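Local atomic coordinates of proton-dependent oligopeptide transporter family protein (Xanthomonas campestris, PDB entry 6EI3), a protein that probably carries peptides across the bacterial membrane together with protons, as a POT-family member of the major facilitator superfamily. Residues P1-I7 / F124-F129. Numbering follows the deposited sequence. Where two conformers were deposited one is given.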
ATOM      1  N   PRO A   1      24.835  -2.492  17.411  1.00 51.93           N
ATOM      2  CA  PRO A   1      25.634  -1.413  16.800  1.00 50.76           C
ATOM      3  C   PRO A   1      25.184  -0.048  17.309  1.00 50.17           C
ATOM      4  O   PRO A   1      23.983   0.224  17.359  1.00 47.69           O
ATOM      5  CB  PRO A   1      25.386  -1.586  15.297  1.00 51.80           C
ATOM      6  CG  PRO A   1      24.942  -3.007  15.140  1.00 56.99           C
ATOM      7  CD  PRO A   1      24.180  -3.335  16.394  1.00 52.76           C
ATOM      8  N   ARG A   2      26.150   0.816  17.672  1.00 45.37           N
ATOM      9  CA  ARG A   2      25.905   2.153  18.228  1.00 44.13           C
ATOM     10  C   ARG A   2      25.138   3.111  17.310  1.00 44.98           C
ATOM     11  O   ARG A   2      24.651   4.139  17.784  1.00 45.88           O
ATOM     12  CB  ARG A   2      27.212   2.799  18.697  1.00 48.16           C
ATOM     13  CG  ARG A   2      27.811   2.156  19.960  1.00 66.23           C
ATOM     14  CD  ARG A   2      27.136   2.597  21.254  1.00 82.87           C
ATOM     15  NE  ARG A   2      27.482   3.970  21.629  1.00 98.97           N
ATOM     16  CZ  ARG A   2      27.214   4.517  22.811  1.00118.93           C
ATOM     17  NH1 ARG A   2      26.597   3.812  23.754  1.00109.07           N
ATOM     18  NH2 ARG A   2      27.565   5.770  23.064  1.00107.44           N
ATOM     19  N   GLN A   3      25.008   2.780  16.015  1.00 37.68           N
ATOM     20  CA  GLN A   3      24.257   3.600  15.051  1.00 34.53           C
ATOM     21  C   GLN A   3      22.786   3.220  14.992  1.00 33.66           C
ATOM     22  O   GLN A   3      22.003   4.010  14.509  1.00 31.83           O
ATOM     23  CB  GLN A   3      24.878   3.544  13.639  1.00 34.97           C
ATOM     24  CG  GLN A   3      24.898   2.156  13.007  1.00 37.47           C
ATOM     25  CD  GLN A   3      26.204   1.425  13.255  1.00 48.26           C
ATOM     26  OE1 GLN A   3      26.714   1.348  14.379  1.00 43.35           O
ATOM     27  NE2 GLN A   3      26.754   0.825  12.212  1.00 35.26           N
ATOM     28  N   ILE A   4      22.415   2.001  15.433  1.00 30.66           N
ATOM     29  CA  ILE A   4      21.037   1.494  15.397  1.00 30.00           C
ATOM     30  C   ILE A   4      20.014   2.441  16.142  1.00 32.86           C
ATOM     31  O   ILE A   4      18.943   2.677  15.570  1.00 30.27           O
ATOM     32  CB  ILE A   4      20.976   0.001  15.869  1.00 34.32           C
ATOM     33  CG1 ILE A   4      21.646  -0.945  14.814  1.00 35.11           C
ATOM     34  CG2 ILE A   4      19.541  -0.465  16.187  1.00 34.74           C
ATOM     35  CD1 ILE A   4      20.966  -0.955  13.341  1.00 37.00           C
ATOM     36  N   PRO A   5      20.321   3.071  17.312  1.00 30.79           N
ATOM     37  CA  PRO A   5      19.308   3.958  17.953  1.00 29.90           C
ATOM     38  C   PRO A   5      18.860   5.145  17.087  1.00 31.06           C
ATOM     39  O   PRO A   5      17.704   5.548  17.141  1.00 28.22           O
ATOM     40  CB  PRO A   5      20.012   4.425  19.235  1.00 32.69           C
ATOM     41  CG  PRO A   5      21.003   3.340  19.545  1.00 38.39           C
ATOM     42  CD  PRO A   5      21.504   2.908  18.190  1.00 34.64           C
ATOM     43  N   PHE A   6      19.770   5.687  16.266  1.00 28.76           N
ATOM     44  CA  PHE A   6      19.467   6.807  15.358  1.00 27.89           C
ATOM     45  C   PHE A   6      18.469   6.374  14.289  1.00 30.48           C
ATOM     46  O   PHE A   6      17.613   7.163  13.917  1.00 28.65           O
ATOM     47  CB  PHE A   6      20.748   7.360  14.716  1.00 29.96           C
ATOM     48  CG  PHE A   6      21.725   7.926  15.724  1.00 31.85           C
ATOM     49  CD1 PHE A   6      21.599   9.233  16.180  1.00 34.84           C
ATOM     50  CD2 PHE A   6      22.767   7.151  16.218  1.00 33.03           C
ATOM     51  CE1 PHE A   6      22.495   9.752  17.124  1.00 36.48           C
ATOM     52  CE2 PHE A   6      23.660   7.667  17.158  1.00 37.23           C
ATOM     53  CZ  PHE A   6      23.520   8.968  17.603  1.00 35.93           C
ATOM     54  N   ILE A   7      18.566   5.095  13.841  1.00 27.85           N
ATOM     55  CA  ILE A   7      17.672   4.473  12.850  0.50 27.06           C
ATOM     56  C   ILE A   7      16.306   4.230  13.493  1.00 30.40           C
ATOM     57  O   ILE A   7      15.278   4.491  12.872  1.00 29.88           O
ATOM     58  CB  ILE A   7      18.305   3.139  12.321  0.50 30.81           C
ATOM     59  CG1 ILE A   7      19.687   3.376  11.626  0.50 32.21           C
ATOM     60  CG2 ILE A   7      17.337   2.327  11.430  0.50 30.60           C
ATOM     61  CD1 ILE A   7      19.717   4.223  10.391  0.50 37.91           C
ATOM     62  N   PHE A 124      18.874  -0.188   4.697  1.00 25.80           N
ATOM     63  CA  PHE A 124      19.995   0.562   5.304  1.00 24.51           C
ATOM     64  C   PHE A 124      20.228   0.100   6.735  1.00 28.32           C
ATOM     65  O   PHE A 124      21.361   0.095   7.204  1.00 28.68           O
ATOM     66  CB  PHE A 124      19.717   2.075   5.267  1.00 24.67           C
ATOM     67  CG  PHE A 124      20.860   2.961   5.711  1.00 26.01           C
ATOM     68  CD1 PHE A 124      22.028   3.048   4.958  1.00 29.16           C
ATOM     69  CD2 PHE A 124      20.724   3.794   6.816  1.00 26.93           C
ATOM     70  CE1 PHE A 124      23.067   3.900   5.341  1.00 30.75           C
ATOM     71  CE2 PHE A 124      21.775   4.622   7.220  1.00 29.83           C
ATOM     72  CZ  PHE A 124      22.926   4.692   6.461  1.00 29.48           C
ATOM     73  N   MET A 125      19.148  -0.265   7.443  1.00 26.38           N
ATOM     74  CA  MET A 125      19.267  -0.773   8.818  1.00 26.59           C
ATOM     75  C   MET A 125      20.058  -2.105   8.813  1.00 30.83           C
ATOM     76  O   MET A 125      20.936  -2.289   9.649  1.00 32.41           O
ATOM     77  CB  MET A 125      17.868  -0.979   9.436  1.00 27.50           C
ATOM     78  CG  MET A 125      17.918  -1.483  10.880  1.00 31.60           C
ATOM     79  SD  MET A 125      18.010  -3.296  10.970  1.00 36.15           S
ATOM     80  CE  MET A 125      16.279  -3.734  10.527  1.00 31.93           C
ATOM     81  N   VAL A 126      19.688  -3.055   7.924  1.00 29.12           N
ATOM     82  CA  VAL A 126      20.359  -4.369   7.831  1.00 30.97           C
ATOM     83  C   VAL A 126      21.879  -4.183   7.533  1.00 35.46           C
ATOM     84  O   VAL A 126      22.700  -4.879   8.126  1.00 35.27           O
ATOM     85  CB  VAL A 126      19.658  -5.323   6.820  1.00 35.08           C
ATOM     86  CG1 VAL A 126      20.367  -6.679   6.734  1.00 35.35           C
ATOM     87  CG2 VAL A 126      18.190  -5.523   7.175  1.00 33.99           C
ATOM     88  N   ASP A 127      22.233  -3.187   6.681  1.00 32.41           N
ATOM     89  CA  ASP A 127      23.624  -2.827   6.319  1.00 32.80           C
ATOM     90  C   ASP A 127      24.482  -2.500   7.547  1.00 36.92           C
ATOM     91  O   ASP A 127      25.690  -2.615   7.471  1.00 37.51           O
ATOM     92  CB  ASP A 127      23.646  -1.573   5.408  1.00 32.94           C
ATOM     93  CG  ASP A 127      23.161  -1.769   3.984  1.00 41.67           C
ATOM     94  OD1 ASP A 127      22.929  -2.935   3.587  1.00 41.93           O
ATOM     95  OD2 ASP A 127      23.003  -0.750   3.263  1.00 39.97           O
ATOM     96  N   GLN A 128      23.870  -2.050   8.654  1.00 33.09           N
ATOM     97  CA  GLN A 128      24.605  -1.664   9.864  1.00 33.29           C
ATOM     98  C   GLN A 128      25.207  -2.838  10.620  1.00 39.45           C
ATOM     99  O   GLN A 128      26.083  -2.622  11.454  1.00 37.73           O
ATOM    100  CB  GLN A 128      23.743  -0.795  10.789  1.00 33.65           C
ATOM    101  CG  GLN A 128      23.120   0.432  10.092  1.00 29.46           C
ATOM    102  CD  GLN A 128      24.127   1.204   9.274  1.00 37.00           C
ATOM    103  OE1 GLN A 128      25.180   1.604   9.772  1.00 31.17           O
ATOM    104  NE2 GLN A 128      23.854   1.370   7.978  1.00 28.64           N
ATOM    105  N   PHE A 129      24.753  -4.073  10.315  1.00 39.29           N
ATOM    106  CA  PHE A 129      25.238  -5.321  10.921  1.00 40.96           C
ATOM    107  C   PHE A 129      26.295  -5.960  10.022  1.00 49.21           C
ATOM    108  O   PHE A 129      26.071  -6.081   8.814  1.00 47.68           O
ATOM    109  CB  PHE A 129      24.063  -6.312  11.111  1.00 41.30           C
ATOM    110  CG  PHE A 129      23.033  -5.849  12.111  1.00 42.00           C
ATOM    111  CD1 PHE A 129      21.957  -5.059  11.713  1.00 42.46           C
ATOM    112  CD2 PHE A 129      23.138  -6.199  13.454  1.00 44.22           C
ATOM    113  CE1 PHE A 129      21.008  -4.625  12.637  1.00 42.43           C
ATOM    114  CE2 PHE A 129      22.182  -5.766  14.382  1.00 46.02           C
ATOM    115  CZ  PHE A 129      21.125  -4.979  13.965  1.00 43.05           C
TER
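Q128 meets Q3 amide to amide across this contact. Q3 NE2 gives a fairly straight hydrogen bond to Q128 OE1 (3.0 Å), reaching a lone pair in the carbonyl plane. The two amide planes are turned 64° apart. OE1 also accepts from the backbone N of V194. Q128 NE2 bonds back to F124 O at 2.9 Å and lies over the centre of one face of the F124 ring. Three bonds thus fix this buried amide and its flip.

The apolar part packs closely beside it. I4 CD1 touches both Q128 CB (3.8 Å) and F129 CE1 (3.7 Å), with M125 CG slightly farther off. In one of its two conformers, I7 rests CG2, anti to the backbone N, on M125 CG, and CD1 meets the F124 ring edge at CD2 (3.7 Å).

The solvent side is the chain start. There exposed P1 still brings CD to 3.7 Å from F129 CE2, and CG lies over a face of that ring in a CH-pi contact.

Within the major facilitator fold, the contact joins the N-terminal turn and first residues of helix 4-22 to helix 121-127 and the residues after it. Helix 137-165 packs on M125 and F129, helix 62-95 on F124, and helix 168-188 touches I7.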